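PelD (Pseudomonas aeruginosa, PDB 4EU0) binds the second messenger cyclic di-GMP and serves as an effector in pellicle formation. Local coordinates at residues Arg48-Tyr51 against Glu56-Pro59; Glu206-Gly211 against Gln240-Arg245; Arg266-Glu271 against Asn287-Asn292. All blocks are in the same frame, centred on the assembly; numbering follows the deposited sequence.

Contact 1 (Arg48-Tyr51 against Glu56-Pro59); sequences RVRY and EPQP
Arg48, Arg50 and Glu56 form a salt-bridge network on the surface of the GAF domain, in the connection between the antiparallel neighbouring strands 43-48 and 61-63. The loop doubles back closely enough for one direct backbone bond. Glu56 N donates to Arg48 O over 2.8 Å with an N-H...O angle of 170°, close to straight. A water supplements it, accepting from Arg48 N and donating to the carbonyl oxygens of both Glu56 and Gln58.

From this closure the Glu56 side chain runs back between the two arginines. Its CG lies anti to the backbone N (chi1 -169°) and the chain beyond stays extended, which places the two carboxylate oxygens at different arginines. OE2 of Glu56 approaches NH1 of Arg50 at 3.3 Å, in the guanidinium plane and at its edge, although the two planes are 72° apart. OE1 of Glu56 serves Arg48 less directly: its distance to Arg48 NE is 3.9 Å, a long ion pair, and the methylene CD of Arg48 comes nearer to that oxygen, at 3.4 Å. Arg48 and Glu56 run side by side in the same direction, whereas Arg50 crosses Glu56 at about a right angle and lays one guanidinium face over Glu56 CA.

Val49 is joined to Leu118 by backbone hydrogen bonding and packs on strand 117-123. Two further waters touch the charged group, mostly through weak bonds; one of them donates to Glu56 OE1 at 2.5 Å and is held weakly by Arg48 NE.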
loop_
_atom_site.group_PDB
_atom_site.type_symbol
_atom_site.label_atom_id
_atom_site.label_comp_id
_atom_site.label_asym_id
_atom_site.label_seq_id
_atom_site.Cartn_x
_atom_site.Cartn_y
_atom_site.Cartn_z
ATOM N N ARG A 48 14.093 4.848 -15.201
ATOM C CA ARG A 48 14.160 5.720 -14.034
ATOM C C ARG A 48 13.696 7.125 -14.410
ATOM O O ARG A 48 14.006 7.619 -15.491
ATOM C CB ARG A 48 15.579 5.769 -13.457
ATOM C CG ARG A 48 15.730 6.700 -12.255
ATOM C CD ARG A 48 17.181 6.871 -11.815
ATOM N NE ARG A 48 17.777 5.622 -11.341
ATOM C CZ ARG A 48 17.596 5.094 -10.131
ATOM N NH1 ARG A 48 16.817 5.686 -9.228
ATOM N NH2 ARG A 48 18.197 3.953 -9.822
ATOM N N VAL A 49 12.949 7.758 -13.512
ATOM C CA VAL A 49 12.532 9.141 -13.702
ATOM C C VAL A 49 13.270 10.039 -12.711
ATOM O O VAL A 49 13.270 9.772 -11.510
ATOM C CB VAL A 49 11.004 9.298 -13.556
ATOM C CG1 VAL A 49 10.597 10.765 -13.601
ATOM C CG2 VAL A 49 10.290 8.514 -14.658
ATOM N N ARG A 50 13.897 11.093 -13.232
ATOM C CA ARG A 50 14.667 12.041 -12.415
ATOM C C ARG A 50 13.751 12.930 -11.575
ATOM O O ARG A 50 12.532 12.901 -11.734
ATOM C CB ARG A 50 15.572 12.911 -13.288
ATOM C CG ARG A 50 16.407 12.149 -14.291
ATOM C CD ARG A 50 17.515 13.027 -14.849
ATOM N NE ARG A 50 17.792 12.740 -16.255
ATOM C CZ ARG A 50 18.508 11.707 -16.696
ATOM N NH1 ARG A 50 19.029 10.834 -15.840
ATOM N NH2 ARG A 50 18.698 11.541 -17.999
ATOM N N TYR A 51 14.346 13.728 -10.689
ATOM C CA TYR A 51 13.575 14.593 -9.797
ATOM C C TYR A 51 12.727 15.626 -10.546
ATOM O O TYR A 51 11.617 15.945 -10.115
ATOM C CB TYR A 51 14.493 15.286 -8.783
ATOM C CG TYR A 51 13.741 16.047 -7.716
ATOM C CD1 TYR A 51 12.973 15.375 -6.767
ATOM C CD2 TYR A 51 13.791 17.438 -7.660
ATOM C CE1 TYR A 51 12.276 16.069 -5.784
ATOM C CE2 TYR A 51 13.097 18.141 -6.680
ATOM C CZ TYR A 51 12.345 17.451 -5.748
ATOM O OH TYR A 51 11.652 18.132 -4.779
ATOM N N GLU A 56 15.115 8.878 -17.763
ATOM C CA GLU A 56 16.464 8.449 -18.125
ATOM C C GLU A 56 16.355 7.403 -19.241
ATOM O O GLU A 56 15.785 6.329 -19.027
ATOM C CB GLU A 56 17.184 7.891 -16.895
ATOM C CG GLU A 56 18.673 7.656 -17.073
ATOM C CD GLU A 56 19.416 7.571 -15.751
ATOM O OE1 GLU A 56 18.802 7.174 -14.738
ATOM O OE2 GLU A 56 20.619 7.913 -15.724
ATOM N N PRO A 57 16.880 7.725 -20.442
ATOM C CA PRO A 57 16.748 6.906 -21.659
ATOM C C PRO A 57 17.259 5.468 -21.524
ATOM O O PRO A 57 16.650 4.546 -22.072
ATOM C CB PRO A 57 17.577 7.680 -22.690
ATOM C CG PRO A 57 17.548 9.085 -22.211
ATOM C CD PRO A 57 17.597 8.985 -20.715
ATOM N N GLN A 58 18.367 5.295 -20.805
ATOM C CA GLN A 58 18.943 3.980 -20.519
ATOM C C GLN A 58 17.927 3.084 -19.794
ATOM O O GLN A 58 17.559 3.370 -18.654
ATOM C CB GLN A 58 20.205 4.157 -19.665
ATOM C CG GLN A 58 21.027 2.896 -19.438
ATOM C CD GLN A 58 22.135 2.733 -20.452
ATOM O OE1 GLN A 58 23.288 3.083 -20.189
ATOM N NE2 GLN A 58 21.795 2.209 -21.625
ATOM N N PRO A 59 17.462 2.005 -20.455
ATOM C CA PRO A 59 16.411 1.173 -19.859
ATOM C C PRO A 59 16.916 0.350 -18.675
ATOM O O PRO A 59 17.985 -0.259 -18.758
ATOM C CB PRO A 59 15.992 0.244 -21.011
ATOM C CG PRO A 59 16.669 0.786 -22.247
ATOM C CD PRO A 59 17.891 1.482 -21.764
HETATM O O HOH W 1 16.152 4.644 -17.092
HETATM O O HOH W 2 18.650 4.662 -14.496
HETATM O O HOH W 3 18.554 9.546 -13.439
#

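Contact 2 (Glu206-Gly211 against Gln240-Arg245); sequences EGSQRG and QGYLQR. With C2E (9,9'-[(2R,3R,3aS,5S,7aR,9R,10R,10aS,12S,14aR)-3,5,10,12-tetrahydroxy-5,12-dioxidooctahydro-2H,7H-difuro[3,2-d:3',2'-j][1,3,7,9,2,8]tetraoxadiphosphacyclododecine-2,9-diyl]bis(2-amino-1,9-dihydro-6H-purin-6-one)), chain B.
Arg210 and Arg245 stack their guanidinium groups within the cyclic di-GMP site, centres 3.8 Å apart and planes inclined by 14°. The anionic ligand probably makes this pairing of like charges workable: the face of Arg210 turned away from Arg245 lies against a guanine, with ligand C51 3.5 Å from its plane, and Arg210 NH1 donates to phosphate oxygen O1P at 2.8 Å. Arg245 works by its edge, its chain extended as far as CD and then bent at chi3 (73°). NE reaches N7 of the other guanine at 2.9 Å, while NH2 donates twice, to O6 of that base at 2.7 Å and to Ser208 O at 2.8 Å. The Ser208 bond lies in the carbonyl plane and almost in the guanidinium plane, so base and backbone together fix the rotation of the group. Tyr242 CD1 approaches the same O6 at 3.3 Å.

Within this GGDEF-family domain, Arg210 and Asp213 have the spacing of the RxxD motif, the signature of the inhibitory site in diguanylate cyclases; Asp213 and Thr234 also bond the ligand.

Packing is looser where Ser208 faces Tyr242. Ser208 OG, which bonds Leu205 O, is too far from Tyr242 OH for direct bonding; a water joins them, donating to OG.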
loop_
_atom_site.group_PDB
_atom_site.type_symbol
_atom_site.label_atom_id
_atom_site.label_comp_id
_atom_site.label_asym_id
_atom_site.label_seq_id
_atom_site.Cartn_x
_atom_site.Cartn_y
_atom_site.Cartn_z
ATOM N N GLU A 206 -0.592 -7.954 18.536
ATOM C CA GLU A 206 0.661 -7.763 17.801
ATOM C C GLU A 206 1.103 -9.031 17.075
ATOM O O GLU A 206 1.507 -8.970 15.923
ATOM C CB GLU A 206 1.782 -7.277 18.722
ATOM C CG GLU A 206 1.553 -5.879 19.296
ATOM C CD GLU A 206 2.632 -5.503 20.295
ATOM O OE1 GLU A 206 3.816 -5.846 20.057
ATOM O OE2 GLU A 206 2.305 -4.875 21.318
ATOM N N GLY A 207 1.000 -10.178 17.743
ATOM C CA GLY A 207 1.469 -11.435 17.167
ATOM C C GLY A 207 0.608 -11.926 16.016
ATOM O O GLY A 207 1.051 -12.763 15.231
ATOM N N SER A 208 -0.609 -11.393 15.910
ATOM C CA SER A 208 -1.579 -11.820 14.894
ATOM C C SER A 208 -1.318 -11.194 13.527
ATOM O O SER A 208 -1.944 -11.591 12.527
ATOM C CB SER A 208 -3.002 -11.448 15.331
ATOM O OG SER A 208 -3.253 -10.070 15.152
ATOM N N GLN A 209 -0.421 -10.209 13.481
ATOM C CA GLN A 209 -0.193 -9.458 12.242
ATOM C C GLN A 209 0.173 -10.392 11.097
ATOM O O GLN A 209 1.018 -11.278 11.245
ATOM C CB GLN A 209 0.906 -8.420 12.439
ATOM C CG GLN A 209 1.025 -7.457 11.266
ATOM C CD GLN A 209 2.081 -6.408 11.481
ATOM O OE1 GLN A 209 1.994 -5.608 12.413
ATOM N NE2 GLN A 209 3.085 -6.393 10.613
ATOM N N ARG A 210 -0.455 -10.152 9.948
ATOM C CA ARG A 210 -0.343 -11.010 8.789
ATOM C C ARG A 210 -0.219 -10.160 7.530
ATOM O O ARG A 210 -0.899 -9.144 7.398
ATOM C CB ARG A 210 -1.581 -11.917 8.700
ATOM C CG ARG A 210 -1.680 -12.766 7.447
ATOM C CD ARG A 210 -2.919 -13.690 7.458
ATOM N NE ARG A 210 -2.809 -14.820 8.379
ATOM C CZ ARG A 210 -3.726 -15.786 8.500
ATOM N NH1 ARG A 210 -4.830 -15.762 7.761
ATOM N NH2 ARG A 210 -3.542 -16.773 9.363
ATOM N N GLY A 211 0.649 -10.589 6.618
ATOM C CA GLY A 211 0.741 -9.985 5.279
ATOM C C GLY A 211 1.015 -8.495 5.276
ATOM O O GLY A 211 1.916 -8.019 5.983
ATOM N N GLN A 240 -14.146 -9.155 8.061
ATOM C CA GLN A 240 -14.925 -9.901 9.035
ATOM C C GLN A 240 -14.243 -11.235 9.331
ATOM O O GLN A 240 -14.191 -11.661 10.488
ATOM C CB GLN A 240 -16.375 -10.056 8.572
ATOM C CG GLN A 240 -17.037 -8.688 8.296
ATOM C CD GLN A 240 -17.084 -7.783 9.528
ATOM O OE1 GLN A 240 -16.638 -6.629 9.491
ATOM N NE2 GLN A 240 -17.609 -8.308 10.624
ATOM N N GLY A 241 -13.655 -11.840 8.300
ATOM C CA GLY A 241 -12.826 -13.043 8.455
ATOM C C GLY A 241 -11.652 -12.856 9.407
ATOM O O GLY A 241 -11.303 -13.766 10.171
ATOM N N TYR A 242 -11.029 -11.685 9.344
ATOM C CA TYR A 242 -9.947 -11.329 10.259
ATOM C C TYR A 242 -10.413 -11.397 11.707
ATOM O O TYR A 242 -9.736 -11.987 12.547
ATOM C CB TYR A 242 -9.425 -9.934 9.914
ATOM C CG TYR A 242 -8.531 -9.284 10.940
ATOM C CD1 TYR A 242 -7.262 -9.782 11.211
ATOM C CD2 TYR A 242 -8.952 -8.141 11.605
ATOM C CE1 TYR A 242 -6.433 -9.157 12.150
ATOM C CE2 TYR A 242 -8.162 -7.506 12.516
ATOM C CZ TYR A 242 -6.893 -8.003 12.784
ATOM O OH TYR A 242 -6.086 -7.374 13.702
ATOM N N LEU A 243 -11.573 -10.818 11.998
ATOM C CA LEU A 243 -12.059 -10.826 13.380
ATOM C C LEU A 243 -12.397 -12.241 13.841
ATOM O O LEU A 243 -12.146 -12.584 14.997
ATOM C CB LEU A 243 -13.257 -9.890 13.578
ATOM C CG LEU A 243 -13.468 -9.416 15.032
ATOM C CD1 LEU A 243 -12.181 -9.274 15.874
ATOM C CD2 LEU A 243 -14.203 -8.113 15.007
ATOM N N GLN A 244 -12.961 -13.051 12.940
ATOM C CA GLN A 244 -13.296 -14.437 13.258
ATOM C C GLN A 244 -12.009 -15.189 13.622
ATOM O O GLN A 244 -12.000 -15.988 14.563
ATOM C CB GLN A 244 -14.051 -15.123 12.105
ATOM C CG GLN A 244 -14.630 -16.502 12.465
ATOM C CD GLN A 244 -15.382 -17.172 11.324
ATOM O OE1 GLN A 244 -14.977 -17.098 10.164
ATOM N NE2 GLN A 244 -16.471 -17.857 11.658
ATOM N N ARG A 245 -10.927 -14.905 12.896
ATOM C CA ARG A 245 -9.638 -15.554 13.175
ATOM C C ARG A 245 -9.074 -15.075 14.510
ATOM O O ARG A 245 -8.509 -15.867 15.277
ATOM C CB ARG A 245 -8.633 -15.317 12.046
ATOM C CG ARG A 245 -7.292 -16.027 12.265
ATOM C CD ARG A 245 -6.312 -15.832 11.112
ATOM N NE ARG A 245 -5.729 -14.486 11.039
ATOM C CZ ARG A 245 -4.667 -14.068 11.731
ATOM N NH1 ARG A 245 -4.067 -14.865 12.615
ATOM N NH2 ARG A 245 -4.202 -12.834 11.546
HETATM P P1 C2E B . -8.225 -17.820 7.532
HETATM O O2P C2E B . -9.398 -18.494 8.210
HETATM O O1P C2E B . -6.970 -17.558 8.324
HETATM O "O5'" C2E B . -8.708 -16.442 6.887
HETATM C "C5'" C2E B . -9.905 -16.340 6.117
HETATM C "C4'" C2E B . -9.990 -14.986 5.421
HETATM O "O4'" C2E B . -10.207 -13.944 6.387
HETATM C "C3'" C2E B . -8.744 -14.573 4.645
HETATM O "O3'" C2E B . -8.710 -15.023 3.286
HETATM C "C2'" C2E B . -8.829 -13.069 4.688
HETATM O "O2'" C2E B . -9.787 -12.635 3.717
HETATM C "C1'" C2E B . -9.408 -12.809 6.062
HETATM N N9 C2E B . -8.320 -12.653 7.070
HETATM C C8 C2E B . -8.027 -13.508 8.065
HETATM N N7 C2E B . -6.982 -13.055 8.807
HETATM C C5 C2E B . -6.617 -11.876 8.271
HETATM C C6 C2E B . -5.584 -10.867 8.547
HETATM O O6 C2E B . -4.736 -11.040 9.583
HETATM N N1 C2E B . -5.517 -9.775 7.751
HETATM C C2 C2E B . -6.349 -9.583 6.691
HETATM N N2 C2E B . -6.192 -8.463 5.952
HETATM N N3 C2E B . -7.325 -10.480 6.377
HETATM C C4 C2E B . -7.494 -11.614 7.117
HETATM P P11 C2E B . -7.291 -15.241 2.554
HETATM O O21 C2E B . -7.537 -15.585 1.094
HETATM O O11 C2E B . -6.314 -14.129 2.879
HETATM O O5A C2E B . -6.769 -16.586 3.254
HETATM C C5A C2E B . -7.542 -17.783 3.192
HETATM C C4A C2E B . -6.865 -18.839 4.044
HETATM O O4A C2E B . -5.513 -19.028 3.624
HETATM C C3A C2E B . -6.742 -18.406 5.490
HETATM O O3A C2E B . -7.893 -18.720 6.245
HETATM C C2A C2E B . -5.534 -19.156 5.989
HETATM O O2A C2E B . -5.884 -20.511 6.308
HETATM C C1A C2E B . -4.651 -19.136 4.761
HETATM N N91 C2E B . -3.717 -17.979 4.829
HETATM C C81 C2E B . -3.781 -16.837 4.118
HETATM N N71 C2E B . -2.754 -16.004 4.427
HETATM C C51 C2E B . -2.009 -16.621 5.364
HETATM C C61 C2E B . -0.778 -16.318 6.135
HETATM O O61 C2E B . -0.110 -15.148 5.968
HETATM N N11 C2E B . -0.334 -17.241 7.018
HETATM C C21 C2E B . -0.976 -18.421 7.212
HETATM N N21 C2E B . -0.473 -19.301 8.114
HETATM N N31 C2E B . -2.104 -18.762 6.535
HETATM C C41 C2E B . -2.650 -17.919 5.622
HETATM O O HOH W 4 -3.410 -8.209 13.282
#

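Contact 3 (Arg266-Glu271 against Asn287-Asn292); sequences RIRQYE and NECGLN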
loop_
_atom_site.group_PDB
_atom_site.type_symbol
_atom_site.label_atom_id
_atom_site.label_comp_id
_atom_site.label_asym_id
_atom_site.label_seq_id
_atom_site.Cartn_x
_atom_site.Cartn_y
_atom_site.Cartn_z
ATOM N N ARG A 266 -12.597 -2.922 23.489
ATOM C CA ARG A 266 -13.653 -2.208 22.756
ATOM C C ARG A 266 -13.223 -2.148 21.292
ATOM O O ARG A 266 -12.176 -1.585 20.984
ATOM C CB ARG A 266 -13.828 -0.783 23.297
ATOM C CG ARG A 266 -14.608 -0.669 24.604
ATOM C CD ARG A 266 -15.454 0.610 24.619
ATOM N NE ARG A 266 -16.221 0.748 23.379
ATOM C CZ ARG A 266 -17.546 0.664 23.279
ATOM N NH1 ARG A 266 -18.297 0.466 24.358
ATOM N NH2 ARG A 266 -18.124 0.795 22.090
ATOM N N ILE A 267 -14.005 -2.756 20.399
ATOM C CA ILE A 267 -13.667 -2.788 18.966
ATOM C C ILE A 267 -14.363 -1.653 18.213
ATOM O O ILE A 267 -15.570 -1.471 18.331
ATOM C CB ILE A 267 -14.097 -4.126 18.304
ATOM C CG1 ILE A 267 -13.493 -5.326 19.042
ATOM C CG2 ILE A 267 -13.717 -4.153 16.811
ATOM C CD1 ILE A 267 -14.303 -6.612 18.835
ATOM N N ARG A 268 -13.582 -0.901 17.445
ATOM C CA ARG A 268 -14.107 0.154 16.600
ATOM C C ARG A 268 -13.571 -0.104 15.209
ATOM O O ARG A 268 -12.394 -0.384 15.040
ATOM C CB ARG A 268 -13.641 1.527 17.107
ATOM C CG ARG A 268 -14.136 1.903 18.510
ATOM C CD ARG A 268 -13.061 2.735 19.257
ATOM N NE ARG A 268 -13.424 3.100 20.637
ATOM C CZ ARG A 268 -14.497 3.821 20.952
ATOM N NH1 ARG A 268 -15.312 4.229 19.996
ATOM N NH2 ARG A 268 -14.770 4.126 22.217
ATOM N N GLN A 269 -14.445 -0.034 14.214
ATOM C CA GLN A 269 -14.090 -0.380 12.841
ATOM C C GLN A 269 -14.408 0.785 11.920
ATOM O O GLN A 269 -15.428 1.453 12.087
ATOM C CB GLN A 269 -14.876 -1.628 12.421
ATOM C CG GLN A 269 -14.545 -2.187 11.053
ATOM C CD GLN A 269 -15.358 -3.437 10.704
ATOM O OE1 GLN A 269 -15.937 -4.093 11.567
ATOM N NE2 GLN A 269 -15.378 -3.775 9.426
ATOM N N TYR A 270 -13.523 1.031 10.961
ATOM C CA TYR A 270 -13.735 2.051 9.946
ATOM C C TYR A 270 -13.436 1.453 8.576
ATOM O O TYR A 270 -12.296 1.086 8.289
ATOM C CB TYR A 270 -12.831 3.259 10.223
ATOM C CG TYR A 270 -13.000 4.402 9.249
ATOM C CD1 TYR A 270 -13.893 5.438 9.510
ATOM C CD2 TYR A 270 -12.263 4.446 8.069
ATOM C CE1 TYR A 270 -14.046 6.490 8.623
ATOM C CE2 TYR A 270 -12.410 5.497 7.167
ATOM C CZ TYR A 270 -13.308 6.509 7.454
ATOM O OH TYR A 270 -13.466 7.551 6.568
ATOM N N GLU A 271 -14.457 1.363 7.724
ATOM C CA GLU A 271 -14.252 0.842 6.367
ATOM C C GLU A 271 -13.915 1.988 5.432
ATOM O O GLU A 271 -14.674 2.959 5.335
ATOM C CB GLU A 271 -15.490 0.099 5.859
ATOM C CG GLU A 271 -15.676 -1.301 6.440
ATOM C CD GLU A 271 -16.688 -2.125 5.658
ATOM O OE1 GLU A 271 -17.081 -1.692 4.555
ATOM O OE2 GLU A 271 -17.087 -3.208 6.135
ATOM N N ASN A 287 -11.649 11.675 17.613
ATOM C CA ASN A 287 -12.738 11.805 18.570
ATOM C C ASN A 287 -13.058 10.449 19.194
ATOM O O ASN A 287 -12.924 10.268 20.407
ATOM C CB ASN A 287 -13.973 12.429 17.912
ATOM C CG ASN A 287 -15.170 12.499 18.850
ATOM O OD1 ASN A 287 -15.744 11.476 19.219
ATOM N ND2 ASN A 287 -15.559 13.709 19.224
ATOM N N GLU A 288 -13.461 9.495 18.359
ATOM C CA GLU A 288 -13.899 8.191 18.850
ATOM C C GLU A 288 -12.787 7.405 19.543
ATOM O O GLU A 288 -13.006 6.853 20.624
ATOM C CB GLU A 288 -14.516 7.357 17.730
ATOM C CG GLU A 288 -15.741 7.987 17.082
ATOM C CD GLU A 288 -16.392 7.068 16.079
ATOM O OE1 GLU A 288 -16.277 7.341 14.863
ATOM O OE2 GLU A 288 -17.004 6.062 16.500
ATOM N N CYS A 289 -11.604 7.364 18.929
ATOM C CA CYS A 289 -10.471 6.622 19.488
ATOM C C CYS A 289 -9.636 7.459 20.453
ATOM O O CYS A 289 -8.772 6.924 21.147
ATOM C CB CYS A 289 -9.575 6.056 18.381
ATOM S SG CYS A 289 -10.387 4.871 17.298
ATOM N N GLY A 290 -9.890 8.767 20.481
ATOM C CA GLY A 290 -9.227 9.675 21.414
ATOM C C GLY A 290 -7.769 9.918 21.090
ATOM O O GLY A 290 -6.957 10.143 21.991
ATOM N N LEU A 291 -7.439 9.870 19.802
ATOM C CA LEU A 291 -6.068 10.060 19.344
ATOM C C LEU A 291 -5.888 11.483 18.829
ATOM O O LEU A 291 -6.833 12.281 18.838
ATOM C CB LEU A 291 -5.709 9.029 18.262
ATOM C CG LEU A 291 -5.959 7.539 18.560
ATOM C CD1 LEU A 291 -5.708 6.676 17.330
ATOM C CD2 LEU A 291 -5.109 7.051 19.737
ATOM N N ASN A 292 -4.670 11.809 18.403
ATOM C CA ASN A 292 -4.375 13.149 17.880
ATOM C C ASN A 292 -3.459 13.122 16.659
ATOM O O ASN A 292 -2.889 12.085 16.325
ATOM C CB ASN A 292 -3.829 14.080 18.976
ATOM C CG ASN A 292 -2.528 13.583 19.586
ATOM O OD1 ASN A 292 -1.564 13.280 18.880
ATOM N ND2 ASN A 292 -2.494 13.507 20.912
HETATM O O HOH W 5 -17.029 6.248 19.694
#
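Arg268 carries the whole of this contact from the strand side, reaching from the outermost strand 265-272 of the antiparallel sheet in the PelD GGDEF domain to Glu288 and Cys289, near the end of helix 280-288. At the start of the segment, Arg266 is paired through its backbone with Glu191 of the neighbouring strand 185-192.

Two residues on, Arg268 has its CB directed toward the helix end. The chain leaves with CG anti to the carbonyl carbon (chi1 -63°) and bends at chi2, bringing CD within 3.9 Å of Cys289 SG. Its flat end then covers a backbone oxygen: Glu288 O sits 3.4 Å above the guanidinium plane, over its centre. This is a contact through the face and not a hydrogen bond; a carbonyl near the helix C-terminus probably makes the setting favourable for the positive group. The salt bridge from NH2 goes to Glu191 instead. The Glu288 carboxylate stands at 90° to the guanidinium, with OE2 4.3 Å from Arg268 NH1, beyond a salt bridge. A water closes that gap, accepting from Arg268 NH1 at 2.7 Å and donating to Glu288 OE2 at 3.2 Å.

Further along, Tyr270 extends the strand-helix packing: its ring meets that of Phe284 on the same helix, the planes at about 40°.

Overall arrangement
Contact 1 belongs to the GAF domain and stands apart, its centre about 40 Å from that of contact 2 and about 43 Å from that of contact 3, on the opposite side of the chain's centre from both. Contacts 2 and 3 are neighbours in the GGDEF-family domain, with centres about 18 Å apart. Helix 236-253 and strand 265-272, which follow each other in the chain, join them directly: Gln240 OE1 and Gln269 NE2 are 3.1 Å apart, a probable hydrogen bond, and Leu243 CD2 packs on Ile267 CD1 at 4.1 Å. Of the three, contact 2 alone grips cyclic di-GMP; contact 3 lies away from the ligand pocket, linked to it through that helix.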